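Local coordinates for Mll7089 protein (Mesorhizobium loti, PDB 2OZ8) that is of unknown function but belongs to the enolase superfamily and may be a magnesium-dependent hydro-lyase, at residues V276-A287 against H305-V313; I293-V304 against E312-F323. All blocks are in the same frame, centred on the assembly; numbering follows the deposited sequence.

Interaction 1. Residues V276-A287 against H305-V313; sequences VTDVMRIGWLAA and HMAVALPEV
Met280 and Met306, bent side chains of two successive helices, carry much of this contact. In Met280 CG lies beside the backbone N (chi1 -59°), and two further bends of the same sign curl the chain so that CE ends 3.7 Å from Leu310 CD2. Met306 folds the other way beyond its CG and sets SD 3.8 Å from Val276 CG2, crossing the valine at about a right angle. The axes of these short helical pieces run nearly parallel, 10.6 Å apart at their closest, a spacing that long, flexible methionines can span. Leu310, just past the helix end, divides its methyls: CD1 is 3.9 Å from Val279 CG1, while CD2 meets Met280 and rests 3.9 Å from Gly283 CA, where a side chain would sit, which is why glycine suits this turn.

Farther along, Glu312 bends at chi2 (-94°) and turns its carboxylate to the helix. OE2 is 2.5 Å from Gly283 O and 3.6 Å from Ala286 CB, with Ala287 CB alongside. An otherwise apolar interface of sulfur and methyl groups thus takes in one buried acid; two oxygens this close would fit a protonated carboxyl group, which such a setting would probably favour.

Interaction 2. Residues I293-V304 against E312-F323; sequences ISIGNTFLEAGV and EVEWLEYSFQNF
Leu300 and Glu301 are consecutive residues with positive phi (60° and 67°), an uncommon turn that sends both side chains onto the segment 312-323. Leu300 lays CD2 3.6 Å from Phe323 CB. Beside it, the rings of Phe299 and Phe323 form an offset stack, nearly parallel, with centroids 4.2 Å apart; CG of Phe299 points away from its own backbone N, which carries the ring across to its partner. Gln321 CB covers the opposite face of Phe323. Glu301 meets Tyr318 differently: its CD comes 3.4 Å from Tyr318 CD1 in the plane of the ring, with the carboxylate turned 83° to it, so the acid faces the ring's weakly positive rim. A water joins Glu301 OE2 to Ser319 N.

Strands 293-295 and 313-318 pair in parallel. Ile295 reaches both ways, its N donating to Trp315 O (3.1 Å) and its O accepting from Glu317 N (2.8 Å). Ile293 N donates to Glu312 O (3.0 Å), and a water bridges Ile293 O and Glu314 N. The backbone of Glu314 departs from the extended form, which lets Val313 and Leu316, three residues apart, share a face. Beta-branched Ile295 and Val313 suit the extended chain and touch through their CG1 atoms at 3.7 Å. Extended Glu317 takes the backbone N of Asn297 on OE1 (3.0 Å), from above the carboxylate plane, while OE2 forms a salt bridge with Lys165 and a hydrogen bond with Ser138.

In this beta-alpha-beta unit Ile293, Ile295, Val313 and Leu316 face the surrounding helices, whereas Ser294 reaches Asn271 and Asn248. Strand 269-272 flanks 293-295, and strand 132-138 flanks 313-318, which thereby closes the barrel.

In the fold
From the N-terminal side the chain runs through helix 276-289, strand 293-295, helix 304-309 and strand 313-318, the last part of the modified TIM barrel of the enolase superfamily. Interaction 1 closes a loop of 17 intervening residues, bringing two outer helical segments together. Interaction 2 closes a shorter one of 7 residues, holding the final two barrel strands and the loops beyond them. The two loops cross, because 293-304 lies between the halves of interaction 1 while 312-323 runs on past its end, and they share Glu312 and Val313. Ile293 CD1 packs against Gly283 and Ala286, and Ile295 against Ala307, joining the barrel wall to its helical coat.

Interaction 1. Residues V276-A287 against H305-V313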
loop_
_atom_site.group_PDB
_atom_site.type_symbol
_atom_site.label_atom_id
_atom_site.label_comp_id
_atom_site.label_asym_id
_atom_site.label_seq_id
_atom_site.Cartn_x
_atom_site.Cartn_y
_atom_site.Cartn_z
ATOM N N VAL A 276 -20.387 7.809 27.718
ATOM C CA VAL A 276 -20.398 6.427 28.214
ATOM C C VAL A 276 -20.551 5.379 27.146
ATOM O O VAL A 276 -19.742 4.477 27.099
ATOM C CB VAL A 276 -21.448 6.139 29.309
ATOM C CG1 VAL A 276 -21.282 4.678 29.816
ATOM C CG2 VAL A 276 -21.363 7.141 30.400
ATOM N N THR A 277 -21.583 5.473 26.321
ATOM C CA THR A 277 -21.820 4.472 25.300
ATOM C C THR A 277 -20.726 4.441 24.225
ATOM O O THR A 277 -20.287 3.358 23.831
ATOM C CB THR A 277 -23.195 4.682 24.576
ATOM O OG1 THR A 277 -24.251 4.842 25.546
ATOM C CG2 THR A 277 -23.506 3.484 23.624
ATOM N N ASP A 278 -20.282 5.600 23.747
ATOM C CA ASP A 278 -19.175 5.629 22.767
ATOM C C ASP A 278 -17.900 4.999 23.340
ATOM O O ASP A 278 -17.201 4.282 22.620
ATOM C CB ASP A 278 -18.823 7.035 22.291
ATOM C CG ASP A 278 -20.006 7.814 21.765
ATOM O OD1 ASP A 278 -21.096 7.232 21.584
ATOM O OD2 ASP A 278 -19.837 9.045 21.528
ATOM N N VAL A 279 -17.612 5.290 24.627
ATOM C CA VAL A 279 -16.410 4.800 25.327
ATOM C C VAL A 279 -16.385 3.308 25.501
ATOM O O VAL A 279 -15.331 2.674 25.294
ATOM C CB VAL A 279 -16.214 5.492 26.692
ATOM C CG1 VAL A 279 -15.111 4.838 27.493
ATOM C CG2 VAL A 279 -15.884 6.971 26.472
ATOM N N MET A 280 -17.516 2.719 25.874
ATOM C CA MET A 280 -17.562 1.252 25.946
ATOM C C MET A 280 -17.474 0.586 24.567
ATOM O O MET A 280 -16.922 -0.508 24.416
ATOM C CB MET A 280 -18.757 0.754 26.747
ATOM C CG MET A 280 -18.769 1.271 28.207
ATOM S SD MET A 280 -17.380 0.813 29.298
ATOM C CE MET A 280 -17.615 -0.968 29.230
ATOM N N ARG A 281 -17.967 1.252 23.541
ATOM C CA ARG A 281 -17.830 0.697 22.208
ATOM C C ARG A 281 -16.364 0.816 21.709
ATOM O O ARG A 281 -15.805 -0.169 21.179
ATOM C CB ARG A 281 -18.804 1.380 21.235
ATOM C CG ARG A 281 -20.188 0.895 21.409
ATOM C CD ARG A 281 -21.223 1.697 20.641
ATOM N NE ARG A 281 -22.526 1.097 20.904
ATOM C CZ ARG A 281 -23.706 1.576 20.511
ATOM N NH1 ARG A 281 -23.795 2.706 19.800
ATOM N NH2 ARG A 281 -24.813 0.898 20.846
ATOM N N ILE A 282 -15.760 2.004 21.857
ATOM C CA ILE A 282 -14.375 2.179 21.435
ATOM C C ILE A 282 -13.439 1.371 22.330
ATOM O O ILE A 282 -12.393 0.897 21.879
ATOM C CB ILE A 282 -13.917 3.680 21.324
ATOM C CG1 ILE A 282 -12.736 3.760 20.361
ATOM C CG2 ILE A 282 -13.464 4.248 22.648
ATOM C CD1 ILE A 282 -13.087 3.456 18.916
ATOM N N GLY A 283 -13.834 1.185 23.590
ATOM C CA GLY A 283 -13.105 0.296 24.496
ATOM C C GLY A 283 -13.152 -1.182 24.150
ATOM O O GLY A 283 -12.217 -1.889 24.456
ATOM N N TRP A 284 -14.247 -1.668 23.561
ATOM C CA TRP A 284 -14.277 -3.037 23.017
ATOM C C TRP A 284 -13.257 -3.150 21.824
ATOM O O TRP A 284 -12.327 -3.987 21.833
ATOM C CB TRP A 284 -15.696 -3.434 22.575
ATOM C CG TRP A 284 -15.662 -4.621 21.710
ATOM C CD1 TRP A 284 -15.309 -5.900 22.086
ATOM C CD2 TRP A 284 -15.867 -4.662 20.304
ATOM N NE1 TRP A 284 -15.308 -6.720 21.013
ATOM C CE2 TRP A 284 -15.635 -6.000 19.889
ATOM C CE3 TRP A 284 -16.212 -3.713 19.349
ATOM C CZ2 TRP A 284 -15.766 -6.423 18.547
ATOM C CZ3 TRP A 284 -16.357 -4.148 18.000
ATOM C CH2 TRP A 284 -16.126 -5.490 17.631
ATOM N N LEU A 285 -13.454 -2.304 20.814
ATOM C CA LEU A 285 -12.577 -2.240 19.662
ATOM C C LEU A 285 -11.083 -2.162 20.089
ATOM O O LEU A 285 -10.324 -3.056 19.790
ATOM C CB LEU A 285 -12.996 -1.104 18.711
ATOM C CG LEU A 285 -12.331 -1.123 17.341
ATOM C CD1 LEU A 285 -12.542 -2.496 16.654
ATOM C CD2 LEU A 285 -12.850 0.032 16.443
ATOM N N ALA A 286 -10.688 -1.141 20.836
ATOM C CA ALA A 286 -9.316 -1.038 21.356
ATOM C C ALA A 286 -8.782 -2.294 22.072
ATOM O O ALA A 286 -7.622 -2.628 21.937
ATOM C CB ALA A 286 -9.198 0.179 22.263
ATOM N N ALA A 287 -9.617 -2.975 22.856
ATOM C CA ALA A 287 -9.198 -4.204 23.578
ATOM C C ALA A 287 -8.854 -5.282 22.568
ATOM O O ALA A 287 -7.935 -6.052 22.809
ATOM C CB ALA A 287 -10.289 -4.713 24.534
ATOM N N HIS A 305 -16.335 5.064 36.218
ATOM C CA HIS A 305 -17.001 3.799 36.042
ATOM C C HIS A 305 -16.554 3.047 34.807
ATOM O O HIS A 305 -16.415 1.827 34.864
ATOM C CB HIS A 305 -18.491 4.022 36.051
ATOM C CG HIS A 305 -18.988 4.513 37.370
ATOM N ND1 HIS A 305 -19.313 3.660 38.401
ATOM C CD2 HIS A 305 -19.198 5.771 37.833
ATOM C CE1 HIS A 305 -19.692 4.373 39.445
ATOM N NE2 HIS A 305 -19.640 5.653 39.122
ATOM N N MET A 306 -16.343 3.756 33.703
ATOM C CA MET A 306 -15.750 3.151 32.507
ATOM C C MET A 306 -14.283 2.881 32.768
ATOM O O MET A 306 -13.745 1.917 32.285
ATOM C CB MET A 306 -15.946 4.037 31.252
ATOM C CG MET A 306 -17.429 4.434 31.008
ATOM S SD MET A 306 -18.104 5.916 31.851
ATOM C CE MET A 306 -17.174 7.018 30.798
ATOM N N ALA A 307 -13.621 3.726 33.553
ATOM C CA ALA A 307 -12.181 3.521 33.772
ATOM C C ALA A 307 -11.956 2.215 34.468
ATOM O O ALA A 307 -11.085 1.462 34.062
ATOM C CB ALA A 307 -11.524 4.685 34.553
ATOM N N VAL A 308 -12.728 1.949 35.525
ATOM C CA VAL A 308 -12.551 0.708 36.258
ATOM C C VAL A 308 -13.152 -0.438 35.472
ATOM O O VAL A 308 -12.746 -1.554 35.702
ATOM C CB VAL A 308 -13.114 0.690 37.773
ATOM C CG1 VAL A 308 -12.764 1.931 38.563
ATOM C CG2 VAL A 308 -14.608 0.436 37.833
ATOM N N ALA A 309 -14.111 -0.204 34.561
ATOM C CA ALA A 309 -14.730 -1.356 33.896
ATOM C C ALA A 309 -13.983 -1.871 32.650
ATOM O O ALA A 309 -14.070 -3.051 32.309
ATOM C CB ALA A 309 -16.220 -1.120 33.610
ATOM N N LEU A 310 -13.259 -0.997 31.964
ATOM C CA LEU A 310 -12.495 -1.457 30.780
ATOM C C LEU A 310 -11.177 -2.010 31.254
ATOM O O LEU A 310 -10.533 -1.409 32.129
ATOM C CB LEU A 310 -12.256 -0.314 29.779
ATOM C CG LEU A 310 -13.488 0.278 29.110
ATOM C CD1 LEU A 310 -13.106 1.602 28.429
ATOM C CD2 LEU A 310 -14.063 -0.703 28.137
ATOM N N PRO A 311 -10.766 -3.147 30.700
ATOM C CA PRO A 311 -9.493 -3.735 31.181
ATOM C C PRO A 311 -8.223 -3.022 30.651
ATOM O O PRO A 311 -7.183 -3.082 31.297
ATOM C CB PRO A 311 -9.590 -5.175 30.672
ATOM C CG PRO A 311 -10.373 -5.012 29.311
ATOM C CD PRO A 311 -11.397 -3.965 29.636
ATOM N N GLU A 312 -8.306 -2.359 29.478
ATOM C CA GLU A 312 -7.146 -1.666 28.891
ATOM C C GLU A 312 -6.896 -0.269 29.434
ATOM O O GLU A 312 -6.084 0.472 28.849
ATOM C CB GLU A 312 -7.269 -1.561 27.376
ATOM C CG GLU A 312 -8.265 -0.610 26.864
ATOM C CD GLU A 312 -9.570 -1.252 26.574
ATOM O OE1 GLU A 312 -10.051 -2.045 27.393
ATOM O OE2 GLU A 312 -10.139 -0.953 25.529
ATOM N N VAL A 313 -7.607 0.097 30.524
ATOM C CA VAL A 313 -7.462 1.434 31.123
ATOM C C VAL A 313 -6.737 1.305 32.436
ATOM O O VAL A 313 -7.162 0.530 33.307
ATOM C CB VAL A 313 -8.829 2.149 31.389
ATOM C CG1 VAL A 313 -8.586 3.465 32.058
ATOM C CG2 VAL A 313 -9.648 2.306 30.125
#

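Interaction 2. Residues I293-V304 against E312-F323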
loop_
_atom_site.group_PDB
_atom_site.type_symbol
_atom_site.label_atom_id
_atom_site.label_comp_id
_atom_site.label_asym_id
_atom_site.label_seq_id
_atom_site.Cartn_x
_atom_site.Cartn_y
_atom_site.Cartn_z
ATOM N N ILE A 293 -6.070 2.619 26.723
ATOM C CA ILE A 293 -6.938 3.803 26.683
ATOM C C ILE A 293 -6.703 4.552 27.951
ATOM O O ILE A 293 -6.513 3.926 28.994
ATOM C CB ILE A 293 -8.462 3.413 26.581
ATOM C CG1 ILE A 293 -8.799 2.988 25.144
ATOM C CG2 ILE A 293 -9.407 4.522 27.073
ATOM C CD1 ILE A 293 -10.258 2.544 24.934
ATOM N N SER A 294 -6.662 5.891 27.870
ATOM C CA SER A 294 -6.686 6.685 29.107
ATOM C C SER A 294 -7.965 7.488 29.144
ATOM O O SER A 294 -8.466 7.863 28.133
ATOM C CB SER A 294 -5.447 7.540 29.313
ATOM O OG SER A 294 -5.280 8.365 28.181
ATOM N N ILE A 295 -8.538 7.624 30.325
ATOM C CA ILE A 295 -9.698 8.480 30.555
ATOM C C ILE A 295 -9.258 9.892 31.016
ATOM O O ILE A 295 -8.560 10.048 32.039
ATOM C CB ILE A 295 -10.601 7.838 31.611
ATOM C CG1 ILE A 295 -10.844 6.339 31.268
ATOM C CG2 ILE A 295 -11.849 8.720 31.885
ATOM C CD1 ILE A 295 -11.865 5.970 30.231
ATOM N N GLY A 296 -9.624 10.884 30.214
ATOM C CA GLY A 296 -9.391 12.255 30.522
ATOM C C GLY A 296 -10.471 12.820 31.455
ATOM O O GLY A 296 -11.329 12.068 31.995
ATOM N N ASN A 297 -10.391 14.143 31.664
ATOM C CA ASN A 297 -11.349 14.843 32.501
ATOM C C ASN A 297 -12.753 14.512 32.081
ATOM O O ASN A 297 -13.082 14.645 30.909
ATOM C CB ASN A 297 -11.149 16.347 32.451
ATOM C CG ASN A 297 -9.938 16.769 33.207
ATOM O OD1 ASN A 297 -9.119 17.551 32.710
ATOM N ND2 ASN A 297 -9.782 16.232 34.410
ATOM N N THR A 298 -13.531 14.003 33.035
ATOM C CA THR A 298 -14.969 13.952 32.900
ATOM C C THR A 298 -15.556 14.847 33.988
ATOM O O THR A 298 -14.995 14.962 35.082
ATOM C CB THR A 298 -15.510 12.496 32.879
ATOM O OG1 THR A 298 -15.164 11.766 34.077
ATOM C CG2 THR A 298 -14.924 11.746 31.656
ATOM N N PHE A 299 -16.637 15.550 33.678
ATOM C CA PHE A 299 -17.269 16.406 34.677
ATOM C C PHE A 299 -17.634 15.617 35.920
ATOM O O PHE A 299 -18.384 14.672 35.848
ATOM C CB PHE A 299 -18.483 17.171 34.123
ATOM C CG PHE A 299 -18.774 18.416 34.890
ATOM C CD1 PHE A 299 -18.269 19.635 34.466
ATOM C CD2 PHE A 299 -19.489 18.368 36.090
ATOM C CE1 PHE A 299 -18.503 20.793 35.195
ATOM C CE2 PHE A 299 -19.743 19.526 36.823
ATOM C CZ PHE A 299 -19.244 20.735 36.384
ATOM N N LEU A 300 -17.047 16.015 37.046
ATOM C CA LEU A 300 -17.224 15.383 38.341
ATOM C C LEU A 300 -16.822 13.923 38.419
ATOM O O LEU A 300 -17.266 13.209 39.307
ATOM C CB LEU A 300 -18.653 15.616 38.916
ATOM C CG LEU A 300 -18.808 16.992 39.563
ATOM C CD1 LEU A 300 -20.232 17.239 40.036
ATOM C CD2 LEU A 300 -17.821 17.175 40.705
ATOM N N GLU A 301 -15.954 13.502 37.505
ATOM C CA GLU A 301 -15.271 12.200 37.546
ATOM C C GLU A 301 -16.239 11.032 37.352
ATOM O O GLU A 301 -15.961 9.913 37.753
ATOM C CB GLU A 301 -14.413 12.045 38.822
ATOM C CG GLU A 301 -13.131 12.890 38.856
ATOM C CD GLU A 301 -13.415 14.379 38.808
ATOM O OE1 GLU A 301 -14.128 14.885 39.717
ATOM O OE2 GLU A 301 -12.963 15.049 37.836
ATOM N N ALA A 302 -17.367 11.305 36.716
ATOM C CA ALA A 302 -18.270 10.271 36.242
ATOM C C ALA A 302 -17.557 9.107 35.487
ATOM O O ALA A 302 -17.933 7.915 35.635
ATOM C CB ALA A 302 -19.347 10.913 35.356
ATOM N N GLY A 303 -16.532 9.439 34.686
ATOM C CA GLY A 303 -15.849 8.442 33.873
ATOM C C GLY A 303 -15.145 7.425 34.737
ATOM O O GLY A 303 -14.555 6.490 34.213
ATOM N N VAL A 304 -15.171 7.593 36.062
ATOM C CA VAL A 304 -14.568 6.584 36.936
ATOM C C VAL A 304 -15.086 5.145 36.650
ATOM O O VAL A 304 -14.363 4.152 36.754
ATOM C CB VAL A 304 -14.651 6.978 38.468
ATOM C CG1 VAL A 304 -16.112 6.937 39.029
ATOM C CG2 VAL A 304 -13.683 6.135 39.300
ATOM N N GLU A 312 -8.306 -2.359 29.478
ATOM C CA GLU A 312 -7.146 -1.666 28.891
ATOM C C GLU A 312 -6.896 -0.269 29.434
ATOM O O GLU A 312 -6.084 0.472 28.849
ATOM C CB GLU A 312 -7.269 -1.561 27.376
ATOM C CG GLU A 312 -8.265 -0.610 26.864
ATOM C CD GLU A 312 -9.570 -1.252 26.574
ATOM O OE1 GLU A 312 -10.051 -2.045 27.393
ATOM O OE2 GLU A 312 -10.139 -0.953 25.529
ATOM N N VAL A 313 -7.607 0.097 30.524
ATOM C CA VAL A 313 -7.462 1.434 31.123
ATOM C C VAL A 313 -6.737 1.305 32.436
ATOM O O VAL A 313 -7.162 0.530 33.307
ATOM C CB VAL A 313 -8.829 2.149 31.389
ATOM C CG1 VAL A 313 -8.586 3.465 32.058
ATOM C CG2 VAL A 313 -9.648 2.306 30.125
ATOM N N GLU A 314 -5.646 2.064 32.576
ATOM C CA GLU A 314 -4.948 2.133 33.863
ATOM C C GLU A 314 -4.959 3.522 34.523
ATOM O O GLU A 314 -4.701 3.636 35.718
ATOM C CB GLU A 314 -3.543 1.455 33.759
ATOM C CG GLU A 314 -2.309 2.329 33.706
ATOM C CD GLU A 314 -0.966 1.555 33.911
ATOM O OE1 GLU A 314 -0.500 1.410 35.081
ATOM O OE2 GLU A 314 -0.358 1.126 32.899
ATOM N N TRP A 315 -5.306 4.569 33.759
ATOM C CA TRP A 315 -5.228 5.973 34.241
ATOM C C TRP A 315 -6.464 6.828 33.996
ATOM O O TRP A 315 -7.087 6.786 32.946
ATOM C CB TRP A 315 -4.021 6.712 33.682
ATOM C CG TRP A 315 -2.697 6.172 34.082
ATOM C CD1 TRP A 315 -1.873 5.378 33.336
ATOM C CD2 TRP A 315 -1.992 6.446 35.333
ATOM N NE1 TRP A 315 -0.705 5.103 34.063
ATOM C CE2 TRP A 315 -0.755 5.744 35.283
ATOM C CE3 TRP A 315 -2.299 7.205 36.482
ATOM C CZ2 TRP A 315 0.202 5.799 36.346
ATOM C CZ3 TRP A 315 -1.379 7.220 37.562
ATOM C CH2 TRP A 315 -0.129 6.530 37.470
ATOM N N LEU A 316 -6.800 7.622 34.986
ATOM C CA LEU A 316 -7.898 8.577 34.907
ATOM C C LEU A 316 -7.387 9.983 35.288
ATOM O O LEU A 316 -6.667 10.136 36.269
ATOM C CB LEU A 316 -9.062 8.142 35.842
ATOM C CG LEU A 316 -10.143 9.209 36.047
ATOM C CD1 LEU A 316 -11.449 8.594 36.358
ATOM C CD2 LEU A 316 -9.684 10.173 37.214
ATOM N N GLU A 317 -7.751 10.984 34.503
ATOM C CA GLU A 317 -7.314 12.346 34.740
ATOM C C GLU A 317 -8.113 13.045 35.843
ATOM O O GLU A 317 -9.360 13.041 35.820
ATOM C CB GLU A 317 -7.414 13.157 33.435
ATOM C CG GLU A 317 -6.803 14.555 33.535
ATOM C CD GLU A 317 -6.810 15.296 32.264
ATOM O OE1 GLU A 317 -7.522 14.852 31.350
ATOM O OE2 GLU A 317 -6.128 16.330 32.157
ATOM N N TYR A 318 -7.410 13.693 36.773
ATOM C CA TYR A 318 -8.079 14.578 37.758
ATOM C C TYR A 318 -7.410 15.969 37.823
ATOM O O TYR A 318 -6.194 16.060 37.939
ATOM C CB TYR A 318 -8.165 13.935 39.158
ATOM C CG TYR A 318 -8.901 14.838 40.120
ATOM C CD1 TYR A 318 -10.289 15.000 40.039
ATOM C CD2 TYR A 318 -8.195 15.604 41.050
ATOM C CE1 TYR A 318 -10.957 15.899 40.867
ATOM C CE2 TYR A 318 -8.846 16.519 41.895
ATOM C CZ TYR A 318 -10.214 16.639 41.802
ATOM O OH TYR A 318 -10.814 17.518 42.623
ATOM N N SER A 319 -8.205 17.033 37.779
ATOM C CA SER A 319 -7.681 18.379 37.525
ATOM C C SER A 319 -7.978 19.416 38.619
ATOM O O SER A 319 -7.789 20.600 38.427
ATOM C CB SER A 319 -8.170 18.880 36.180
ATOM O OG SER A 319 -7.559 18.152 35.117
ATOM N N PHE A 320 -8.452 18.941 39.770
ATOM C CA PHE A 320 -8.682 19.807 40.912
ATOM C C PHE A 320 -9.627 20.965 40.616
ATOM O O PHE A 320 -9.488 22.012 41.213
ATOM C CB PHE A 320 -7.334 20.306 41.502
ATOM C CG PHE A 320 -6.426 19.190 41.884
ATOM C CD1 PHE A 320 -6.474 18.659 43.149
ATOM C CD2 PHE A 320 -5.530 18.632 40.943
ATOM C CE1 PHE A 320 -5.669 17.620 43.502
ATOM C CE2 PHE A 320 -4.708 17.562 41.298
ATOM C CZ PHE A 320 -4.797 17.050 42.567
ATOM N N GLN A 321 -10.600 20.776 39.734
ATOM C CA GLN A 321 -11.565 21.865 39.450
ATOM C C GLN A 321 -12.549 22.145 40.648
ATOM O O GLN A 321 -12.801 21.256 41.479
ATOM C CB GLN A 321 -12.280 21.596 38.131
ATOM C CG GLN A 321 -11.347 21.731 36.919
ATOM C CD GLN A 321 -11.911 21.122 35.665
ATOM O OE1 GLN A 321 -12.083 21.815 34.660
ATOM N NE2 GLN A 321 -12.207 19.803 35.708
ATOM N N ASN A 322 -13.031 23.382 40.783
ATOM C CA ASN A 322 -13.928 23.718 41.907
ATOM C C ASN A 322 -15.359 23.365 41.522
ATOM O O ASN A 322 -16.136 24.247 41.198
ATOM C CB ASN A 322 -13.829 25.184 42.325
ATOM C CG ASN A 322 -14.265 26.146 41.215
ATOM O OD1 ASN A 322 -14.072 25.852 40.029
ATOM N ND2 ASN A 322 -14.850 27.309 41.592
ATOM N N PHE A 323 -15.689 22.075 41.587
ATOM C CA PHE A 323 -16.967 21.516 41.089
ATOM C C PHE A 323 -17.753 20.789 42.186
ATOM O O PHE A 323 -18.909 20.531 42.029
ATOM C CB PHE A 323 -16.725 20.490 39.937
ATOM C CG PHE A 323 -16.236 21.089 38.631
ATOM C CD1 PHE A 323 -16.209 22.461 38.421
ATOM C CD2 PHE A 323 -15.822 20.260 37.593
ATOM C CE1 PHE A 323 -15.749 23.013 37.174
ATOM C CE2 PHE A 323 -15.377 20.779 36.375
ATOM C CZ PHE A 323 -15.358 22.162 36.157
HETATM O O HOH W 1 -4.596 4.437 30.703
HETATM O O HOH W 2 -13.825 17.967 34.260
HETATM O O HOH W 3 -11.904 13.539 35.630
HETATM O O HOH W 4 -10.994 16.415 36.815
#